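Protein MJ1225 (Methanocaldococcus jannaschii, PDB 3KH5) probably acts as an archaeal counterpart of the AMPK gamma subunit, binding AMP and ADP through its four CBS motifs. Local coordinates at residues V5-T16 with L127-D135. Sequence-based numbering, arbitrary orientation.
Sequences VMKIAQNKKIVT and LISLITERD. With ADP (adenosine-5'-diphosphate), chain B.
The loop 5-16 runs along strand 127-132 and the start of helix 133-140, with Ala9 opposite Ile131 (CA atoms 5.6 Å apart) and Ile14 opposite Ser129. This pairing of the first two CBS motifs builds an ADP site, as in gamma-AMPK. Ile128 and Ser129 form a classic beta bulge against Ile120. At one end Ile8 CG2 packs 3.8 Å from Ile131 CD1; at the other, Leu127 CD2 touches both Ile14 CB and Thr16 CG2, meeting the threonine tip to tip. Met6, bent at chi2 and chi3, curls its CE back onto Ile128 CG2 (3.5 Å). A chi1 of -57° sets Ile14 CG1 against Ser129, and CD1 beyond it touches Leu130 CB and adenine C2. Asp135 OD1 accepts from ribose O3' (3.2 Å), while Gln10 NE2 lies near adenine N3, its amide plane 78° from the Asp135 carboxylate. Thr132 and Asp135 form a capping box, in which Thr132 N donates to Asp135 OD2 (3.1 Å) from above the carboxylate plane. An alanine in place of Asp135 is likely to leave ADP O3' and Thr132 N without their acceptor and the helix start less firmly capped. Thr132 OG1 donates to phosphate oxygen O2A (2.8 Å), while Arg134, whose NE is salt-bridged to Glu272, makes a weak bond from NH1 to O1A. The backbone of Val15 makes two hydrogen bonds to the adenine: Val15 N donates to N1, and N6 donates to Val15 O, at 165° (3.1 Å).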
ATOM      1  N   VAL A   5      11.244  10.603  16.390  1.00 65.85           N
ATOM      2  CA  VAL A   5      10.235   9.717  15.797  1.00 65.94           C
ATOM      3  C   VAL A   5       9.907   8.559  16.724  1.00 66.35           C
ATOM      4  O   VAL A   5       8.761   8.103  16.768  1.00 66.25           O
ATOM      5  CB  VAL A   5      10.632   9.148  14.395  1.00 65.84           C
ATOM      6  CG1 VAL A   5      10.583  10.226  13.342  1.00 65.73           C
ATOM      7  CG2 VAL A   5      11.995   8.448  14.418  1.00 65.70           C
ATOM      8  N   MET A   6      10.915   8.092  17.462  1.00 67.07           N
ATOM      9  CA  MET A   6      10.729   7.031  18.448  1.00 67.94           C
ATOM     10  C   MET A   6       9.646   7.371  19.473  1.00 68.71           C
ATOM     11  O   MET A   6       9.012   6.467  20.024  1.00 68.76           O
ATOM     12  CB  MET A   6      12.048   6.690  19.152  1.00 67.83           C
ATOM     13  CG  MET A   6      12.932   5.711  18.384  1.00 67.78           C
ATOM     14  SD  MET A   6      12.088   4.193  17.876  1.00 67.75           S
ATOM     15  CE  MET A   6      11.857   3.354  19.489  1.00 67.79           C
ATOM     16  N   LYS A   7       9.432   8.665  19.718  1.00 69.81           N
ATOM     17  CA  LYS A   7       8.377   9.124  20.630  1.00 70.95           C
ATOM     18  C   LYS A   7       6.962   8.818  20.128  1.00 71.68           C
ATOM     19  O   LYS A   7       6.045   8.624  20.929  1.00 71.73           O
ATOM     20  CB  LYS A   7       8.514  10.619  20.946  1.00 70.96           C
ATOM     21  CG  LYS A   7       9.388  10.931  22.156  1.00 71.36           C
ATOM     22  CD  LYS A   7      10.807  11.311  21.765  1.00 71.85           C
ATOM     23  CE  LYS A   7      11.738  11.255  22.975  1.00 72.04           C
ATOM     24  NZ  LYS A   7      12.998  12.055  22.739  1.00 72.10           N
ATOM     25  N   ILE A   8       6.794   8.784  18.807  1.00 72.66           N
ATOM     26  CA  ILE A   8       5.520   8.412  18.188  1.00 73.63           C
ATOM     27  C   ILE A   8       5.493   6.929  17.888  1.00 74.27           C
ATOM     28  O   ILE A   8       4.432   6.290  17.937  1.00 74.38           O
ATOM     29  CB  ILE A   8       5.315   9.119  16.842  1.00 73.60           C
ATOM     30  CG1 ILE A   8       5.313  10.639  17.018  1.00 73.61           C
ATOM     31  CG2 ILE A   8       4.033   8.633  16.149  1.00 73.66           C
ATOM     32  CD1 ILE A   8       5.749  11.361  15.756  1.00 73.59           C
ATOM     33  N   ALA A   9       6.673   6.396  17.568  1.00 75.00           N
ATOM     34  CA  ALA A   9       6.795   5.045  17.036  1.00 75.57           C
ATOM     35  C   ALA A   9       5.933   4.059  17.801  1.00 75.82           C
ATOM     36  O   ALA A   9       6.046   3.919  19.023  1.00 75.93           O
ATOM     37  CB  ALA A   9       8.250   4.598  17.022  1.00 75.62           C
ATOM     38  N   GLN A  10       5.062   3.394  17.050  1.00 75.89           N
ATOM     39  CA  GLN A  10       4.128   2.421  17.583  1.00 75.74           C
ATOM     40  C   GLN A  10       4.862   1.403  18.426  1.00 75.25           C
ATOM     41  O   GLN A  10       5.707   0.639  17.943  1.00 75.34           O
ATOM     42  CB  GLN A  10       3.409   1.748  16.430  1.00 75.91           C
ATOM     43  CG  GLN A  10       4.119   2.014  15.122  1.00 76.12           C
ATOM     44  CD  GLN A  10       3.880   0.953  14.089  1.00 76.40           C
ATOM     45  OE1 GLN A  10       3.835   1.243  12.865  1.00 76.34           O
ATOM     46  NE2 GLN A  10       3.744  -0.293  14.552  1.00 76.44           N
ATOM     47  N   ASN A  11       4.502   1.409  19.705  1.00 74.26           N
ATOM     48  CA  ASN A  11       5.219   0.707  20.752  1.00 72.98           C
ATOM     49  C   ASN A  11       5.041  -0.795  20.652  1.00 71.47           C
ATOM     50  O   ASN A  11       5.616  -1.555  21.447  1.00 71.47           O
ATOM     51  CB  ASN A  11       4.663   1.158  22.093  1.00 73.35           C
ATOM     52  CG  ASN A  11       3.232   0.712  22.291  1.00 73.82           C
ATOM     53  OD1 ASN A  11       2.295   1.487  22.100  1.00 74.20           O
ATOM     54  ND2 ASN A  11       3.051  -0.555  22.657  1.00 74.18           N
ATOM     55  N   LYS A  12       4.208  -1.212  19.700  1.00 69.15           N
ATOM     56  CA  LYS A  12       3.969  -2.621  19.465  1.00 66.61           C
ATOM     57  C   LYS A  12       5.218  -3.312  18.924  1.00 64.32           C
ATOM     58  O   LYS A  12       6.182  -2.661  18.503  1.00 64.20           O
ATOM     59  CB  LYS A  12       2.795  -2.813  18.491  1.00 66.94           C
ATOM     60  CG  LYS A  12       2.772  -4.218  17.880  1.00 67.22           C
ATOM     61  CD  LYS A  12       1.534  -4.591  17.113  1.00 67.69           C
ATOM     62  CE  LYS A  12       1.684  -6.053  16.667  1.00 67.84           C
ATOM     63  NZ  LYS A  12       0.441  -6.603  16.073  1.00 68.00           N
ATOM     64  N   LYS A  13       5.190  -4.640  18.966  1.00 61.08           N
ATOM     65  CA  LYS A  13       6.142  -5.468  18.246  1.00 57.76           C
ATOM     66  C   LYS A  13       5.904  -5.343  16.743  1.00 54.85           C
ATOM     67  O   LYS A  13       4.762  -5.300  16.279  1.00 54.51           O
ATOM     68  CB  LYS A  13       6.033  -6.935  18.689  1.00 58.20           C
ATOM     69  CG  LYS A  13       4.636  -7.582  18.557  1.00 59.01           C
ATOM     70  CD  LYS A  13       3.745  -7.338  19.779  1.00 60.54           C
ATOM     71  CE  LYS A  13       4.191  -8.160  20.982  1.00 61.28           C
ATOM     72  NZ  LYS A  13       3.583  -7.661  22.254  1.00 61.67           N
ATOM     73  N   ILE A  14       6.984  -5.277  15.979  1.00 51.10           N
ATOM     74  CA  ILE A  14       6.835  -5.176  14.540  1.00 47.40           C
ATOM     75  C   ILE A  14       6.734  -6.573  13.953  1.00 45.06           C
ATOM     76  O   ILE A  14       7.571  -7.437  14.225  1.00 44.66           O
ATOM     77  CB  ILE A  14       7.967  -4.346  13.894  1.00 47.45           C
ATOM     78  CG1 ILE A  14       8.020  -2.940  14.513  1.00 47.09           C
ATOM     79  CG2 ILE A  14       7.800  -4.266  12.372  1.00 47.21           C
ATOM     80  CD1 ILE A  14       6.657  -2.221  14.624  1.00 46.79           C
ATOM     81  N   VAL A  15       5.678  -6.787  13.174  1.00 42.19           N
ATOM     82  CA  VAL A  15       5.468  -8.043  12.459  1.00 39.76           C
ATOM     83  C   VAL A  15       6.451  -8.131  11.286  1.00 38.27           C
ATOM     84  O   VAL A  15       6.486  -7.248  10.425  1.00 38.00           O
ATOM     85  CB  VAL A  15       4.000  -8.185  11.974  1.00 39.74           C
ATOM     86  CG1 VAL A  15       3.838  -9.396  11.075  1.00 39.34           C
ATOM     87  CG2 VAL A  15       3.051  -8.284  13.163  1.00 39.64           C
ATOM     88  N   THR A  16       7.250  -9.193  11.273  1.00 36.56           N
ATOM     89  CA  THR A  16       8.287  -9.371  10.262  1.00 35.10           C
ATOM     90  C   THR A  16       8.239 -10.758   9.636  1.00 34.24           C
ATOM     91  O   THR A  16       7.568 -11.664  10.144  1.00 34.04           O
ATOM     92  CB  THR A  16       9.702  -9.179  10.861  1.00 35.14           C
ATOM     93  OG1 THR A  16       9.926 -10.158  11.883  1.00 35.20           O
ATOM     94  CG2 THR A  16       9.870  -7.790  11.452  1.00 34.61           C
ATOM     95  N   LEU A 127      16.375  -4.020  13.614  1.00 44.46           N
ATOM     96  CA  LEU A 127      15.041  -3.435  13.669  1.00 43.51           C
ATOM     97  C   LEU A 127      14.683  -3.010  15.091  1.00 42.92           C
ATOM     98  O   LEU A 127      14.762  -3.810  16.026  1.00 42.81           O
ATOM     99  CB  LEU A 127      13.991  -4.405  13.123  1.00 43.48           C
ATOM    100  CG  LEU A 127      12.568  -3.849  13.012  1.00 43.49           C
ATOM    101  CD1 LEU A 127      12.467  -2.808  11.904  1.00 43.55           C
ATOM    102  CD2 LEU A 127      11.579  -4.971  12.776  1.00 43.47           C
ATOM    103  N   ILE A 128      14.295  -1.746  15.237  1.00 42.19           N
ATOM    104  CA  ILE A 128      13.880  -1.186  16.520  1.00 41.55           C
ATOM    105  C   ILE A 128      12.364  -1.000  16.536  1.00 40.87           C
ATOM    106  O   ILE A 128      11.680  -1.467  17.451  1.00 40.91           O
ATOM    107  CB  ILE A 128      14.617   0.161  16.812  1.00 41.61           C
ATOM    108  CG1 ILE A 128      16.107  -0.077  17.131  1.00 41.84           C
ATOM    109  CG2 ILE A 128      13.941   0.943  17.946  1.00 41.66           C
ATOM    110  CD1 ILE A 128      16.386  -1.235  18.116  1.00 42.19           C
ATOM    111  N   SER A 129      11.856  -0.325  15.506  1.00 39.92           N
ATOM    112  CA  SER A 129      10.432  -0.058  15.354  1.00 39.09           C
ATOM    113  C   SER A 129      10.111   0.214  13.885  1.00 38.51           C
ATOM    114  O   SER A 129      10.844  -0.216  12.991  1.00 38.30           O
ATOM    115  CB  SER A 129      10.022   1.139  16.222  1.00 39.10           C
ATOM    116  OG  SER A 129       8.610   1.226  16.327  1.00 39.31           O
ATOM    117  N   LEU A 130       9.014   0.931  13.650  1.00 37.96           N
ATOM    118  CA  LEU A 130       8.581   1.336  12.318  1.00 37.57           C
ATOM    119  C   LEU A 130       7.646   2.530  12.457  1.00 37.22           C
ATOM    120  O   LEU A 130       6.827   2.583  13.377  1.00 37.39           O
ATOM    121  CB  LEU A 130       7.857   0.192  11.602  1.00 37.57           C
ATOM    122  CG  LEU A 130       7.375   0.463  10.171  1.00 37.62           C
ATOM    123  CD1 LEU A 130       8.210  -0.322   9.168  1.00 37.74           C
ATOM    124  CD2 LEU A 130       5.919   0.060  10.051  1.00 37.92           C
ATOM    125  N   ILE A 131       7.783   3.485  11.542  1.00 36.60           N
ATOM    126  CA  ILE A 131       6.907   4.656  11.484  1.00 35.90           C
ATOM    127  C   ILE A 131       6.284   4.757  10.089  1.00 35.36           C
ATOM    128  O   ILE A 131       6.944   4.483   9.087  1.00 35.20           O
ATOM    129  CB  ILE A 131       7.673   5.964  11.846  1.00 35.98           C
ATOM    130  CG1 ILE A 131       6.731   7.169  11.959  1.00 36.23           C
ATOM    131  CG2 ILE A 131       8.796   6.256  10.859  1.00 35.73           C
ATOM    132  CD1 ILE A 131       6.291   7.473  13.373  1.00 37.00           C
ATOM    133  N   THR A 132       5.011   5.139  10.035  1.00 34.74           N
ATOM    134  CA  THR A 132       4.315   5.313   8.766  1.00 34.19           C
ATOM    135  C   THR A 132       3.740   6.718   8.735  1.00 33.88           C
ATOM    136  O   THR A 132       3.749   7.417   9.753  1.00 33.85           O
ATOM    137  CB  THR A 132       3.158   4.307   8.603  1.00 34.14           C
ATOM    138  OG1 THR A 132       2.113   4.626   9.531  1.00 34.00           O
ATOM    139  CG2 THR A 132       3.631   2.873   8.843  1.00 34.02           C
ATOM    140  N   GLU A 133       3.239   7.127   7.572  1.00 33.38           N
ATOM    141  CA  GLU A 133       2.612   8.441   7.406  1.00 32.93           C
ATOM    142  C   GLU A 133       1.403   8.649   8.332  1.00 32.86           C
ATOM    143  O   GLU A 133       1.232   9.736   8.893  1.00 32.54           O
ATOM    144  CB  GLU A 133       2.214   8.661   5.947  1.00 32.94           C
ATOM    145  CG  GLU A 133       3.394   8.777   4.991  1.00 32.76           C
ATOM    146  CD  GLU A 133       2.968   8.766   3.536  1.00 32.83           C
ATOM    147  OE1 GLU A 133       3.479   9.604   2.763  1.00 33.36           O
ATOM    148  OE2 GLU A 133       2.121   7.924   3.168  1.00 33.08           O
ATOM    149  N   ARG A 134       0.588   7.604   8.492  1.00 32.76           N
ATOM    150  CA  ARG A 134      -0.573   7.622   9.393  1.00 33.07           C
ATOM    151  C   ARG A 134      -0.160   7.914  10.839  1.00 32.90           C
ATOM    152  O   ARG A 134      -0.815   8.703  11.522  1.00 32.73           O
ATOM    153  CB  ARG A 134      -1.347   6.292   9.316  1.00 33.16           C
ATOM    154  CG  ARG A 134      -2.752   6.316   9.952  1.00 34.95           C
ATOM    155  CD  ARG A 134      -3.711   5.260   9.364  1.00 37.49           C
ATOM    156  NE  ARG A 134      -3.647   5.206   7.901  1.00 39.36           N
ATOM    157  CZ  ARG A 134      -3.521   4.095   7.175  1.00 40.11           C
ATOM    158  NH1 ARG A 134      -3.487   2.899   7.765  1.00 40.53           N
ATOM    159  NH2 ARG A 134      -3.456   4.179   5.848  1.00 40.32           N
ATOM    160  N   ASP A 135       0.919   7.271  11.291  1.00 33.12           N
ATOM    161  CA  ASP A 135       1.450   7.467  12.647  1.00 33.61           C
ATOM    162  C   ASP A 135       1.741   8.944  12.900  1.00 33.63           C
ATOM    163  O   ASP A 135       1.454   9.471  13.979  1.00 33.70           O
ATOM    164  CB  ASP A 135       2.755   6.687  12.846  1.00 33.72           C
ATOM    165  CG  ASP A 135       2.556   5.182  12.935  1.00 34.56           C
ATOM    166  OD1 ASP A 135       1.451   4.719  13.294  1.00 35.76           O
ATOM    167  OD2 ASP A 135       3.535   4.453  12.658  1.00 35.17           O
TER
HETATM  168  PB  ADP B 281       0.845  -0.063   5.566  1.00 83.89           P
HETATM  169  O1B ADP B 281       0.363  -1.263   6.289  1.00 84.21           O
HETATM  170  O2B ADP B 281      -0.214   0.419   4.434  1.00 84.09           O
HETATM  171  O3B ADP B 281       2.196  -0.325   4.748  1.00 84.15           O
HETATM  172  PA  ADP B 281      -0.155   2.099   6.979  1.00 80.80           P
HETATM  173  O1A ADP B 281      -1.522   1.505   6.826  1.00 81.06           O
HETATM  174  O2A ADP B 281       0.140   3.165   8.193  1.00 80.96           O
HETATM  175  O3A ADP B 281       1.132   1.195   6.528  1.00 82.53           O
HETATM  176  O5' ADP B 281       0.037   1.076   8.260  1.00 78.64           O
HETATM  177  C5' ADP B 281      -1.038   0.466   9.044  1.00 74.75           C
HETATM  178  C4' ADP B 281      -0.883   0.716  10.575  1.00 71.65           C
HETATM  179  O4' ADP B 281      -0.295  -0.405  11.310  1.00 69.44           O
HETATM  180  C3' ADP B 281       0.032   1.925  10.781  1.00 70.50           C
HETATM  181  O3' ADP B 281      -0.553   2.838  11.732  1.00 70.79           O
HETATM  182  C2' ADP B 281       1.354   1.365  11.299  1.00 68.86           C
HETATM  183  O2' ADP B 281       1.692   2.097  12.480  1.00 68.90           O
HETATM  184  C1' ADP B 281       1.097  -0.110  11.656  1.00 66.97           C
HETATM  185  N9  ADP B 281       1.970  -1.147  10.970  1.00 63.11           N
HETATM  186  C8  ADP B 281       2.246  -1.220   9.664  1.00 61.60           C
HETATM  187  N7  ADP B 281       3.034  -2.272   9.428  1.00 60.07           N
HETATM  188  C5  ADP B 281       3.263  -2.883  10.587  1.00 59.32           C
HETATM  189  C6  ADP B 281       3.996  -4.009  10.964  1.00 58.01           C
HETATM  190  N6  ADP B 281       4.663  -4.721  10.058  1.00 56.86           N
HETATM  191  N1  ADP B 281       4.021  -4.367  12.263  1.00 57.88           N
HETATM  192  C2  ADP B 281       3.363  -3.663  13.177  1.00 58.58           C
HETATM  193  N3  ADP B 281       2.656  -2.587  12.847  1.00 59.51           N
HETATM  194  C4  ADP B 281       2.589  -2.169  11.568  1.00 60.67           C